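Local coordinates for protein L-Ala-D/L-Glu epimerase, a muconate lactonizing enzyme (Klebsiella pneumoniae subsp. pneumoniae MGH 78578, PDB 3FCP) that belongs to the muconate lactonizing enzyme family of the enolase superfamily, pairing a capping domain with a barrel domain that holds a magnesium ion, at residues L123-L137 with D347-G359. Residues are numbered along the deposited sequence; the frame is centred on the assembly and turned at random.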
ATOM      1  N   LEU A 123      23.044   5.623  45.004  1.00 25.76           N
ATOM      2  CA  LEU A 123      23.368   5.352  43.608  1.00 26.06           C
ATOM      3  C   LEU A 123      23.018   6.505  42.681  1.00 25.53           C
ATOM      4  O   LEU A 123      22.059   7.237  42.920  1.00 24.89           O
ATOM      5  CB  LEU A 123      22.616   4.102  43.136  1.00 27.27           C
ATOM      6  CG  LEU A 123      23.032   2.756  43.734  1.00 28.17           C
ATOM      7  CD1 LEU A 123      22.026   1.685  43.340  1.00 26.49           C
ATOM      8  CD2 LEU A 123      24.432   2.389  43.241  1.00 27.28           C
ATOM      9  N   PRO A 124      23.812   6.695  41.614  1.00 25.22           N
ATOM     10  CA  PRO A 124      23.521   7.779  40.675  1.00 23.19           C
ATOM     11  C   PRO A 124      22.291   7.372  39.860  1.00 23.09           C
ATOM     12  O   PRO A 124      22.001   6.182  39.728  1.00 19.97           O
ATOM     13  CB  PRO A 124      24.794   7.853  39.825  1.00 23.50           C
ATOM     14  CG  PRO A 124      25.305   6.436  39.846  1.00 23.76           C
ATOM     15  CD  PRO A 124      25.091   6.036  41.287  1.00 23.43           C
ATOM     16  N   VAL A 125      21.573   8.352  39.320  1.00 22.82           N
ATOM     17  CA  VAL A 125      20.380   8.066  38.530  1.00 23.18           C
ATOM     18  C   VAL A 125      20.667   7.089  37.390  1.00 23.11           C
ATOM     19  O   VAL A 125      19.850   6.214  37.095  1.00 22.98           O
ATOM     20  CB  VAL A 125      19.777   9.368  37.960  1.00 22.50           C
ATOM     21  CG1 VAL A 125      18.604   9.048  37.029  1.00 20.29           C
ATOM     22  CG2 VAL A 125      19.336  10.269  39.103  1.00 21.77           C
ATOM     23  N   SER A 126      21.830   7.230  36.753  1.00 23.75           N
ATOM     24  CA  SER A 126      22.201   6.339  35.649  1.00 23.47           C
ATOM     25  C   SER A 126      22.139   4.868  36.087  1.00 22.68           C
ATOM     26  O   SER A 126      21.731   3.992  35.316  1.00 20.41           O
ATOM     27  CB  SER A 126      23.614   6.677  35.142  1.00 23.63           C
ATOM     28  OG  SER A 126      24.581   6.554  36.173  1.00 22.90           O
ATOM     29  N   ALA A 127      22.548   4.604  37.326  1.00 21.87           N
ATOM     30  CA  ALA A 127      22.526   3.249  37.871  1.00 21.75           C
ATOM     31  C   ALA A 127      21.084   2.787  38.073  1.00 22.45           C
ATOM     32  O   ALA A 127      20.764   1.619  37.857  1.00 21.40           O
ATOM     33  CB  ALA A 127      23.285   3.197  39.207  1.00 23.35           C
ATOM     34  N   LEU A 128      20.219   3.700  38.504  1.00 22.00           N
ATOM     35  CA  LEU A 128      18.814   3.363  38.698  1.00 23.40           C
ATOM     36  C   LEU A 128      18.195   3.066  37.326  1.00 22.84           C
ATOM     37  O   LEU A 128      17.197   2.363  37.226  1.00 22.31           O
ATOM     38  CB  LEU A 128      18.049   4.524  39.348  1.00 24.40           C
ATOM     39  CG  LEU A 128      18.455   5.069  40.722  1.00 30.27           C
ATOM     40  CD1 LEU A 128      17.353   5.995  41.228  1.00 29.56           C
ATOM     41  CD2 LEU A 128      18.680   3.942  41.710  1.00 29.36           C
ATOM     42  N   LEU A 129      18.791   3.611  36.271  1.00 21.58           N
ATOM     43  CA  LEU A 129      18.266   3.392  34.926  1.00 21.73           C
ATOM     44  C   LEU A 129      18.928   2.197  34.249  1.00 22.22           C
ATOM     45  O   LEU A 129      18.852   2.035  33.032  1.00 21.74           O
ATOM     46  CB  LEU A 129      18.429   4.664  34.085  1.00 21.28           C
ATOM     47  CG  LEU A 129      17.733   5.904  34.666  1.00 23.07           C
ATOM     48  CD1 LEU A 129      17.927   7.086  33.727  1.00 21.55           C
ATOM     49  CD2 LEU A 129      16.247   5.629  34.886  1.00 21.96           C
ATOM     50  N   GLY A 130      19.579   1.357  35.050  1.00 22.94           N
ATOM     51  CA  GLY A 130      20.206   0.164  34.507  1.00 23.86           C
ATOM     52  C   GLY A 130      21.715   0.178  34.375  1.00 23.91           C
ATOM     53  O   GLY A 130      22.320  -0.858  34.096  1.00 26.56           O
ATOM     54  N   GLY A 131      22.327   1.341  34.563  1.00 24.74           N
ATOM     55  CA  GLY A 131      23.773   1.424  34.459  1.00 24.96           C
ATOM     56  C   GLY A 131      24.244   2.217  33.261  1.00 25.41           C
ATOM     57  O   GLY A 131      23.650   2.160  32.181  1.00 24.41           O
ATOM     58  N   ALA A 132      25.323   2.961  33.456  1.00 25.45           N
ATOM     59  CA  ALA A 132      25.888   3.775  32.394  1.00 26.11           C
ATOM     60  C   ALA A 132      26.816   2.970  31.499  1.00 26.41           C
ATOM     61  O   ALA A 132      27.668   2.215  31.977  1.00 24.78           O
ATOM     62  CB  ALA A 132      26.642   4.951  32.989  1.00 24.79           C
ATOM     63  N   LEU A 133      26.637   3.135  30.194  1.00 25.87           N
ATOM     64  CA  LEU A 133      27.471   2.466  29.206  1.00 28.03           C
ATOM     65  C   LEU A 133      28.717   3.327  29.040  1.00 29.48           C
ATOM     66  O   LEU A 133      29.782   2.847  28.653  1.00 29.58           O
ATOM     67  CB  LEU A 133      26.741   2.405  27.865  1.00 27.47           C
ATOM     68  CG  LEU A 133      25.993   1.157  27.390  1.00 31.49           C
ATOM     69  CD1 LEU A 133      25.415   0.374  28.549  1.00 31.17           C
ATOM     70  CD2 LEU A 133      24.908   1.604  26.409  1.00 30.05           C
ATOM     71  N   GLN A 134      28.559   4.607  29.358  1.00 30.31           N
ATOM     72  CA  GLN A 134      29.619   5.598  29.201  1.00 33.73           C
ATOM     73  C   GLN A 134      29.449   6.642  30.304  1.00 33.86           C
ATOM     74  O   GLN A 134      28.324   7.063  30.592  1.00 32.64           O
ATOM     75  CB  GLN A 134      29.437   6.250  27.830  1.00 38.10           C
ATOM     76  CG  GLN A 134      30.618   6.964  27.250  1.00 43.73           C
ATOM     77  CD  GLN A 134      30.272   7.592  25.911  1.00 46.18           C
ATOM     78  OE1 GLN A 134      31.142   8.099  25.204  1.00 49.01           O
ATOM     79  NE2 GLN A 134      28.987   7.565  25.560  1.00 48.34           N
ATOM     80  N   THR A 135      30.553   7.063  30.914  1.00 32.17           N
ATOM     81  CA  THR A 135      30.482   8.046  31.985  1.00 33.67           C
ATOM     82  C   THR A 135      31.013   9.417  31.544  1.00 33.17           C
ATOM     83  O   THR A 135      31.119  10.349  32.340  1.00 33.26           O
ATOM     84  CB  THR A 135      31.239   7.533  33.235  1.00 34.90           C
ATOM     85  OG1 THR A 135      30.796   8.258  34.383  1.00 41.37           O
ATOM     86  CG2 THR A 135      32.735   7.708  33.072  1.00 33.25           C
ATOM     87  N   ALA A 136      31.343   9.519  30.260  1.00 33.38           N
ATOM     88  CA  ALA A 136      31.827  10.752  29.641  1.00 33.53           C
ATOM     89  C   ALA A 136      31.089  10.827  28.301  1.00 32.52           C
ATOM     90  O   ALA A 136      31.270   9.972  27.437  1.00 33.24           O
ATOM     91  CB  ALA A 136      33.338  10.680  29.416  1.00 34.43           C
ATOM     92  N   LEU A 137      30.250  11.839  28.130  1.00 31.06           N
ATOM     93  CA  LEU A 137      29.477  11.953  26.900  1.00 29.84           C
ATOM     94  C   LEU A 137      29.863  13.111  26.000  1.00 28.17           C
ATOM     95  O   LEU A 137      30.226  14.192  26.475  1.00 26.74           O
ATOM     96  CB  LEU A 137      27.986  12.053  27.232  1.00 31.82           C
ATOM     97  CG  LEU A 137      27.322  10.787  27.785  1.00 34.14           C
ATOM     98  CD1 LEU A 137      27.821  10.507  29.192  1.00 33.44           C
ATOM     99  CD2 LEU A 137      25.818  10.971  27.784  1.00 34.24           C
ATOM    100  N   ASP A 347      37.240  19.112  26.214  1.00 39.14           N
ATOM    101  CA  ASP A 347      37.537  18.376  24.991  1.00 40.34           C
ATOM    102  C   ASP A 347      36.291  17.766  24.350  1.00 37.72           C
ATOM    103  O   ASP A 347      36.217  16.556  24.151  1.00 36.16           O
ATOM    104  CB  ASP A 347      38.567  17.277  25.280  1.00 43.26           C
ATOM    105  CG  ASP A 347      39.030  16.558  24.019  1.00 47.55           C
ATOM    106  OD1 ASP A 347      39.545  17.233  23.099  1.00 49.76           O
ATOM    107  OD2 ASP A 347      38.881  15.317  23.947  1.00 48.59           O
ATOM    108  N   GLY A 348      35.320  18.622  24.034  1.00 36.35           N
ATOM    109  CA  GLY A 348      34.085  18.175  23.411  1.00 35.21           C
ATOM    110  C   GLY A 348      33.294  17.144  24.198  1.00 33.66           C
ATOM    111  O   GLY A 348      32.539  16.363  23.620  1.00 31.73           O
ATOM    112  N   GLN A 349      33.459  17.132  25.517  1.00 33.39           N
ATOM    113  CA  GLN A 349      32.740  16.176  26.348  1.00 31.65           C
ATOM    114  C   GLN A 349      32.318  16.744  27.690  1.00 31.15           C
ATOM    115  O   GLN A 349      32.775  17.812  28.101  1.00 29.89           O
ATOM    116  CB  GLN A 349      33.593  14.934  26.599  1.00 32.17           C
ATOM    117  CG  GLN A 349      33.821  14.057  25.386  1.00 36.84           C
ATOM    118  CD  GLN A 349      34.547  12.775  25.750  1.00 39.92           C
ATOM    119  OE1 GLN A 349      35.707  12.805  26.155  1.00 43.17           O
ATOM    120  NE2 GLN A 349      33.859  11.643  25.619  1.00 41.46           N
ATOM    121  N   VAL A 350      31.430  16.017  28.361  1.00 28.71           N
ATOM    122  CA  VAL A 350      30.956  16.403  29.680  1.00 27.97           C
ATOM    123  C   VAL A 350      31.075  15.173  30.580  1.00 28.51           C
ATOM    124  O   VAL A 350      30.806  14.047  30.153  1.00 28.77           O
ATOM    125  CB  VAL A 350      29.488  16.913  29.639  1.00 26.62           C
ATOM    126  CG1 VAL A 350      28.548  15.806  29.173  1.00 26.53           C
ATOM    127  CG2 VAL A 350      29.081  17.417  31.011  1.00 23.96           C
ATOM    128  N   ALA A 351      31.506  15.378  31.818  1.00 29.00           N
ATOM    129  CA  ALA A 351      31.661  14.267  32.737  1.00 28.01           C
ATOM    130  C   ALA A 351      30.362  14.028  33.487  1.00 28.40           C
ATOM    131  O   ALA A 351      29.756  14.963  34.015  1.00 28.34           O
ATOM    132  CB  ALA A 351      32.795  14.552  33.721  1.00 30.00           C
ATOM    133  N   LEU A 352      29.933  12.771  33.526  1.00 27.70           N
ATOM    134  CA  LEU A 352      28.702  12.406  34.218  1.00 27.35           C
ATOM    135  C   LEU A 352      28.984  12.077  35.683  1.00 27.75           C
ATOM    136  O   LEU A 352      29.756  11.170  35.983  1.00 26.66           O
ATOM    137  CB  LEU A 352      28.058  11.188  33.558  1.00 26.47           C
ATOM    138  CG  LEU A 352      26.770  10.721  34.241  1.00 25.65           C
ATOM    139  CD1 LEU A 352      25.655  11.725  33.972  1.00 24.77           C
ATOM    140  CD2 LEU A 352      26.384   9.347  33.725  1.00 28.06           C
ATOM    141  N   PRO A 353      28.354  12.807  36.616  1.00 28.63           N
ATOM    142  CA  PRO A 353      28.594  12.515  38.033  1.00 28.66           C
ATOM    143  C   PRO A 353      28.142  11.091  38.345  1.00 30.13           C
ATOM    144  O   PRO A 353      27.209  10.583  37.722  1.00 30.17           O
ATOM    145  CB  PRO A 353      27.727  13.550  38.755  1.00 29.23           C
ATOM    146  CG  PRO A 353      27.608  14.673  37.760  1.00 30.05           C
ATOM    147  CD  PRO A 353      27.434  13.945  36.454  1.00 27.40           C
ATOM    148  N   GLN A 354      28.802  10.433  39.294  1.00 29.16           N
ATOM    149  CA  GLN A 354      28.401   9.085  39.664  1.00 29.36           C
ATOM    150  C   GLN A 354      28.169   8.969  41.167  1.00 29.33           C
ATOM    151  O   GLN A 354      28.265   7.886  41.736  1.00 30.86           O
ATOM    152  CB  GLN A 354      29.439   8.058  39.206  1.00 29.23           C
ATOM    153  CG  GLN A 354      29.469   7.809  37.697  1.00 29.61           C
ATOM    154  CD  GLN A 354      28.184   7.190  37.159  1.00 28.18           C
ATOM    155  OE1 GLN A 354      27.195   7.886  36.911  1.00 28.26           O
ATOM    156  NE2 GLN A 354      28.197   5.876  36.979  1.00 28.23           N
ATOM    157  N   THR A 355      27.868  10.096  41.803  1.00 29.12           N
ATOM    158  CA  THR A 355      27.583  10.117  43.230  1.00 28.75           C
ATOM    159  C   THR A 355      26.083   9.825  43.345  1.00 28.68           C
ATOM    160  O   THR A 355      25.401   9.702  42.325  1.00 26.98           O
ATOM    161  CB  THR A 355      27.925  11.490  43.834  1.00 29.69           C
ATOM    162  OG1 THR A 355      27.227  12.518  43.123  1.00 30.67           O
ATOM    163  CG2 THR A 355      29.428  11.746  43.739  1.00 31.67           C
ATOM    164  N   PRO A 356      25.545   9.711  44.573  1.00 27.81           N
ATOM    165  CA  PRO A 356      24.107   9.420  44.705  1.00 26.75           C
ATOM    166  C   PRO A 356      23.162  10.448  44.082  1.00 25.72           C
ATOM    167  O   PRO A 356      23.354  11.649  44.229  1.00 28.11           O
ATOM    168  CB  PRO A 356      23.916   9.299  46.216  1.00 26.57           C
ATOM    169  CG  PRO A 356      25.265   8.778  46.683  1.00 28.35           C
ATOM    170  CD  PRO A 356      26.209   9.657  45.890  1.00 27.87           C
ATOM    171  N   GLY A 357      22.131   9.958  43.398  1.00 24.58           N
ATOM    172  CA  GLY A 357      21.170  10.842  42.761  1.00 23.62           C
ATOM    173  C   GLY A 357      21.686  11.465  41.479  1.00 23.66           C
ATOM    174  O   GLY A 357      22.454  10.845  40.737  1.00 23.79           O
ATOM    175  N   LEU A 358      21.260  12.694  41.211  1.00 23.61           N
ATOM    176  CA  LEU A 358      21.693  13.403  40.012  1.00 23.70           C
ATOM    177  C   LEU A 358      23.167  13.775  40.098  1.00 23.23           C
ATOM    178  O   LEU A 358      23.856  13.874  39.079  1.00 24.48           O
ATOM    179  CB  LEU A 358      20.868  14.677  39.826  1.00 22.43           C
ATOM    180  CG  LEU A 358      19.388  14.507  39.486  1.00 24.85           C
ATOM    181  CD1 LEU A 358      18.661  15.821  39.711  1.00 26.02           C
ATOM    182  CD2 LEU A 358      19.250  14.052  38.036  1.00 21.47           C
ATOM    183  N   GLY A 359      23.644  14.009  41.317  1.00 24.45           N
ATOM    184  CA  GLY A 359      25.033  14.392  41.492  1.00 25.48           C
ATOM    185  C   GLY A 359      25.222  15.901  41.573  1.00 26.31           C
ATOM    186  O   GLY A 359      26.348  16.385  41.553  1.00 25.93           O
TER
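Two separate sets of backbone hydrogen bonds join 123-137 to 347-359: Leu137 pairs antiparallel with Val350, while Gly357 bridges Leu123 and Val125 around Pro124. In the strand pair, Leu137 N reaches Val350 O at 3.0 Å and Val350 N reaches Leu137 O at 2.9 Å, both within the carbonyl planes; Leu352 N extends the pairing to Thr135 O. At Gly357 the donors sit well above the acceptor planes: its N meets Leu123 O at 2.8 Å from 45° out of plane, and Val125 N, where the short helix begins, approaches Gly357 O from 51°.

Leu352 sends CD2 to 4.1 Å from Ser126 CB, because chi1 of 179° sets CG opposite the backbone N. Val125 CG2 lies 3.5 Å from Gly357 C and also meets Leu358 CD2, whereas Leu137 CB faces Val350 CG1 at 4.3 Å. In Gln354, chi1 places CG 3.6 Å from Thr135 OG1, and the bend at chi2 carries the chain obliquely past the Pro124 ring.

Strand 349-351 lies between 345-346 and 136-143, the first strand of the enolase-type barrel; the Gly357 bridge ties the chain beyond it to helix 125-128. Helix 307-317 packs on Leu137 and Val125, and helix 103-121 supplies Asp115 to Leu358 N.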